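Local atomic coordinates of putative hydrolase (Burkholderia cenocepacia, PDB entry 4X00), a protein that is probably a hydrolase of the alpha/beta-hydrolase family, thought to act as an aryl esterase. Residues His61-Gly73 / Arg89-Ala103. Residues are numbered along the deposited sequence; the frame is centred on the assembly and turned at random.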
# COMPACT_ATOMS: atom_id res chain seq x y z
N HIS A 61 -6.46 15.79 12.77
CA HIS A 61 -7.85 15.70 13.21
C HIS A 61 -8.50 14.45 12.65
O HIS A 61 -9.66 14.16 12.99
CB HIS A 61 -8.65 16.93 12.79
CG HIS A 61 -8.64 17.14 11.32
ND1 HIS A 61 -7.47 17.25 10.59
CD2 HIS A 61 -9.66 17.20 10.43
CE1 HIS A 61 -7.77 17.38 9.31
NE2 HIS A 61 -9.09 17.37 9.19
N TYR A 62 -7.77 13.71 11.82
CA TYR A 62 -8.24 12.38 11.40
C TYR A 62 -7.71 11.32 12.35
O TYR A 62 -6.73 11.56 13.05
CB TYR A 62 -7.77 12.04 9.99
CG TYR A 62 -8.27 13.02 8.97
CD1 TYR A 62 -9.63 13.18 8.74
CD2 TYR A 62 -7.38 13.76 8.21
CE1 TYR A 62 -10.10 14.12 7.79
CE2 TYR A 62 -7.82 14.67 7.26
CZ TYR A 62 -9.19 14.84 7.05
OH TYR A 62 -9.65 15.74 6.11
N ARG A 63 -8.35 10.15 12.36
CA ARG A 63 -7.80 8.99 13.07
C ARG A 63 -6.88 8.25 12.10
O ARG A 63 -7.35 7.66 11.12
CB ARG A 63 -8.93 8.11 13.58
CG ARG A 63 -8.43 6.88 14.34
CD ARG A 63 -9.58 6.01 14.82
NE ARG A 63 -9.06 4.87 15.56
CZ ARG A 63 -9.80 3.82 15.89
NH1 ARG A 63 -11.08 3.78 15.52
NH2 ARG A 63 -9.26 2.82 16.58
N LEU A 64 -5.57 8.32 12.36
CA LEU A 64 -4.58 7.85 11.38
C LEU A 64 -4.07 6.47 11.76
O LEU A 64 -3.30 6.34 12.71
CB LEU A 64 -3.43 8.85 11.28
CG LEU A 64 -3.83 10.30 10.94
CD1 LEU A 64 -2.60 11.22 11.07
CD2 LEU A 64 -4.40 10.39 9.54
N ILE A 65 -4.49 5.47 11.01
CA ILE A 65 -4.17 4.08 11.36
C ILE A 65 -3.17 3.52 10.35
O ILE A 65 -3.41 3.59 9.14
CB ILE A 65 -5.44 3.22 11.35
CG1 ILE A 65 -6.43 3.74 12.41
CG2 ILE A 65 -5.10 1.73 11.56
CD1 ILE A 65 -7.86 3.21 12.20
N THR A 66 -2.09 2.92 10.84
CA THR A 66 -1.15 2.23 9.97
C THR A 66 -0.99 0.80 10.49
O THR A 66 -1.35 0.50 11.63
CB THR A 66 0.23 2.93 9.94
OG1 THR A 66 0.73 3.08 11.27
CG2 THR A 66 0.17 4.30 9.28
N TYR A 67 -0.42 -0.08 9.66
CA TYR A 67 -0.06 -1.40 10.13
C TYR A 67 1.00 -1.98 9.22
O TYR A 67 1.23 -1.49 8.10
CB TYR A 67 -1.27 -2.34 10.19
CG TYR A 67 -1.91 -2.74 8.88
CD1 TYR A 67 -2.76 -1.87 8.21
CD2 TYR A 67 -1.70 -4.01 8.33
CE1 TYR A 67 -3.40 -2.25 7.04
CE2 TYR A 67 -2.32 -4.41 7.17
CZ TYR A 67 -3.21 -3.52 6.53
OH TYR A 67 -3.84 -3.91 5.37
N ASP A 68 1.68 -3.03 9.69
CA ASP A 68 2.63 -3.75 8.87
C ASP A 68 1.91 -4.91 8.19
O ASP A 68 1.19 -5.70 8.84
CB ASP A 68 3.80 -4.30 9.70
CG ASP A 68 4.64 -3.21 10.35
OD1 ASP A 68 4.58 -2.03 9.92
OD2 ASP A 68 5.34 -3.53 11.32
N LEU A 69 2.05 -5.01 6.87
CA LEU A 69 1.52 -6.18 6.13
C LEU A 69 2.10 -7.48 6.66
O LEU A 69 3.23 -7.52 7.19
CB LEU A 69 1.86 -6.08 4.64
CG LEU A 69 1.23 -4.92 3.86
CD1 LEU A 69 1.82 -4.94 2.44
CD2 LEU A 69 -0.28 -5.06 3.86
N ARG A 70 1.35 -8.56 6.50
CA ARG A 70 1.93 -9.87 6.77
C ARG A 70 3.26 -9.99 6.01
O ARG A 70 3.42 -9.51 4.88
CB ARG A 70 0.98 -11.01 6.38
CG ARG A 70 0.63 -11.12 4.89
CD ARG A 70 -0.22 -12.41 4.61
NE ARG A 70 -1.33 -12.45 5.56
CZ ARG A 70 -1.72 -13.53 6.22
NH1 ARG A 70 -2.64 -13.42 7.15
NH2 ARG A 70 -1.19 -14.73 5.94
N GLY A 71 4.22 -10.64 6.66
CA GLY A 71 5.54 -10.80 6.04
C GLY A 71 6.46 -9.61 6.14
O GLY A 71 7.59 -9.69 5.65
N HIS A 72 5.99 -8.51 6.73
CA HIS A 72 6.71 -7.24 6.78
C HIS A 72 6.84 -6.69 8.18
O HIS A 72 6.05 -7.03 9.07
CB HIS A 72 5.96 -6.19 5.93
CG HIS A 72 5.99 -6.44 4.45
ND1 HIS A 72 5.16 -7.35 3.81
CD2 HIS A 72 6.71 -5.82 3.47
CE1 HIS A 72 5.39 -7.29 2.50
NE2 HIS A 72 6.33 -6.38 2.27
N GLY A 73 7.85 -5.83 8.38
CA GLY A 73 7.95 -5.06 9.61
C GLY A 73 7.97 -5.94 10.85
O GLY A 73 8.77 -6.89 10.94
N ARG A 89 -6.03 -13.69 1.86
CA ARG A 89 -5.46 -13.61 3.21
C ARG A 89 -5.10 -12.18 3.56
O ARG A 89 -5.30 -11.74 4.70
CB ARG A 89 -4.18 -14.45 3.36
CG ARG A 89 -4.32 -15.90 3.19
CD ARG A 89 -5.08 -16.48 4.35
NE ARG A 89 -5.25 -17.87 4.03
CZ ARG A 89 -4.44 -18.85 4.42
NH1 ARG A 89 -3.43 -18.61 5.25
NH2 ARG A 89 -4.69 -20.08 4.02
N TRP A 90 -4.57 -11.45 2.58
CA TRP A 90 -4.18 -10.06 2.84
C TRP A 90 -5.42 -9.18 2.99
O TRP A 90 -5.44 -8.24 3.78
CB TRP A 90 -3.31 -9.52 1.71
CG TRP A 90 -2.10 -10.35 1.31
CD1 TRP A 90 -2.10 -11.58 0.73
CD2 TRP A 90 -0.73 -9.96 1.41
NE1 TRP A 90 -0.81 -11.99 0.47
CE2 TRP A 90 0.05 -11.01 0.88
CE3 TRP A 90 -0.08 -8.83 1.90
CZ2 TRP A 90 1.45 -10.96 0.84
CZ3 TRP A 90 1.30 -8.77 1.85
CH2 TRP A 90 2.05 -9.82 1.31
N ALA A 91 -6.43 -9.44 2.17
CA ALA A 91 -7.70 -8.75 2.34
C ALA A 91 -8.31 -9.01 3.70
O ALA A 91 -8.89 -8.09 4.31
CB ALA A 91 -8.68 -9.14 1.23
N ASP A 92 -8.20 -10.25 4.19
CA ASP A 92 -8.73 -10.57 5.52
C ASP A 92 -7.94 -9.88 6.63
O ASP A 92 -8.52 -9.53 7.66
CB ASP A 92 -8.74 -12.08 5.76
CG ASP A 92 -9.78 -12.81 4.92
OD1 ASP A 92 -10.68 -12.18 4.31
OD2 ASP A 92 -9.71 -14.05 4.90
N ASP A 93 -6.63 -9.67 6.43
CA ASP A 93 -5.85 -8.90 7.39
C ASP A 93 -6.44 -7.49 7.51
O ASP A 93 -6.64 -6.98 8.61
CB ASP A 93 -4.37 -8.76 6.98
CG ASP A 93 -3.60 -10.08 6.97
OD1 ASP A 93 -4.03 -11.05 7.59
OD2 ASP A 93 -2.52 -10.11 6.34
N LEU A 94 -6.67 -6.85 6.36
CA LEU A 94 -7.24 -5.52 6.33
C LEU A 94 -8.64 -5.52 6.99
O LEU A 94 -8.94 -4.65 7.81
CB LEU A 94 -7.32 -5.01 4.91
CG LEU A 94 -8.00 -3.65 4.76
CD1 LEU A 94 -7.31 -2.55 5.60
CD2 LEU A 94 -8.02 -3.29 3.29
N ALA A 95 -9.47 -6.52 6.67
CA ALA A 95 -10.80 -6.58 7.27
C ALA A 95 -10.71 -6.70 8.79
O ALA A 95 -11.52 -6.12 9.52
CB ALA A 95 -11.59 -7.74 6.69
N ALA A 96 -9.72 -7.46 9.27
CA ALA A 96 -9.57 -7.64 10.70
C ALA A 96 -9.19 -6.33 11.39
O ALA A 96 -9.67 -6.03 12.49
CB ALA A 96 -8.53 -8.72 10.99
N ILE A 97 -8.32 -5.56 10.76
CA ILE A 97 -7.99 -4.24 11.30
C ILE A 97 -9.19 -3.29 11.28
O ILE A 97 -9.44 -2.62 12.27
CB ILE A 97 -6.81 -3.69 10.56
CG1 ILE A 97 -5.60 -4.51 11.07
CG2 ILE A 97 -6.62 -2.16 10.78
CD1 ILE A 97 -4.41 -4.36 10.30
N ILE A 98 -9.95 -3.26 10.18
CA ILE A 98 -11.17 -2.43 10.14
C ILE A 98 -12.10 -2.81 11.28
O ILE A 98 -12.65 -1.95 11.97
CB ILE A 98 -11.88 -2.58 8.78
CG1 ILE A 98 -11.00 -1.95 7.70
CG2 ILE A 98 -13.27 -1.92 8.82
CD1 ILE A 98 -11.45 -2.22 6.28
N GLU A 99 -12.25 -4.11 11.53
CA GLU A 99 -13.14 -4.55 12.61
C GLU A 99 -12.60 -4.24 14.00
O GLU A 99 -13.33 -3.72 14.86
CB GLU A 99 -13.41 -6.05 12.48
CG GLU A 99 -14.34 -6.35 11.33
CD GLU A 99 -14.69 -7.83 11.19
OE1 GLU A 99 -14.88 -8.51 12.23
OE2 GLU A 99 -14.78 -8.29 10.03
N SER A 100 -11.33 -4.54 14.23
CA SER A 100 -10.78 -4.45 15.57
C SER A 100 -10.71 -3.01 16.05
O SER A 100 -10.93 -2.71 17.23
CB SER A 100 -9.39 -5.08 15.62
OG SER A 100 -8.94 -5.19 16.96
N THR A 101 -10.41 -2.11 15.12
CA THR A 101 -10.32 -0.69 15.44
C THR A 101 -11.70 -0.05 15.54
O THR A 101 -11.84 1.08 15.99
CB THR A 101 -9.49 0.04 14.39
OG1 THR A 101 -10.13 -0.10 13.11
CG2 THR A 101 -8.08 -0.54 14.32
N HIS A 102 -12.73 -0.81 15.15
CA HIS A 102 -14.10 -0.29 15.04
C HIS A 102 -14.13 0.98 14.19
O HIS A 102 -14.95 1.87 14.42
CB HIS A 102 -14.73 -0.05 16.42
CG HIS A 102 -14.80 -1.28 17.26
ND1 HIS A 102 -15.85 -2.17 17.20
CD2 HIS A 102 -13.91 -1.82 18.13
CE1 HIS A 102 -15.63 -3.17 18.02
NE2 HIS A 102 -14.45 -2.99 18.60
N ALA A 103 -13.22 1.03 13.21
CA ALA A 103 -13.12 2.15 12.29
C ALA A 103 -14.43 2.32 11.53
O ALA A 103 -14.89 1.41 10.83
CB ALA A 103 -11.96 1.96 11.33
O HOH W 1 -3.34 -6.40 4.42
O HOH W 2 -1.33 -8.11 5.30
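Arg70 lies across the indole of Trp90 and grips Asp93 one helical turn further on. Its CG sits over one face of the Trp90 six-membered ring, 3.7 Å from the centroid, a CH-pi contact that suits arginine's long aliphatic part and tryptophan's broad flat face. A bend at chi3 (50°) then brings the guanidinium side-on to the carboxylate, the planes 17° apart: Arg70 NE donates to Asp93 OD2 at 2.7 Å and Arg70 NH1 to Asp93 OD1 at 2.8 Å, a nearly straight two-point salt bridge in which two oxygens match two N-H groups. Asp20 also pairs with Arg70 and with Arg89, whose CB lies over one face of the Arg70 guanidinium, so acidic groups probably offset the nearness of the arginines. A water links Asp93 OD2 to Arg70 N. Further along, the long arm of Ile97 sets CD1 over the Tyr67 ring face, a CH-pi contact 3.3 Å from Tyr67 CG, while the tyrosine's hydroxyl reaches Trp90 O through a second water. Where the helix finishes in a Schellman motif, the extended Arg63 spans the gap, donating from NH1 to Thr101 O (2.8 Å), and pairs with Glu28. The axes of strand 63-67 and of 89-100 run roughly antiparallel (144°), and helix 87-100 packs on the central sheet in the layered manner of the alpha/beta-hydrolase fold.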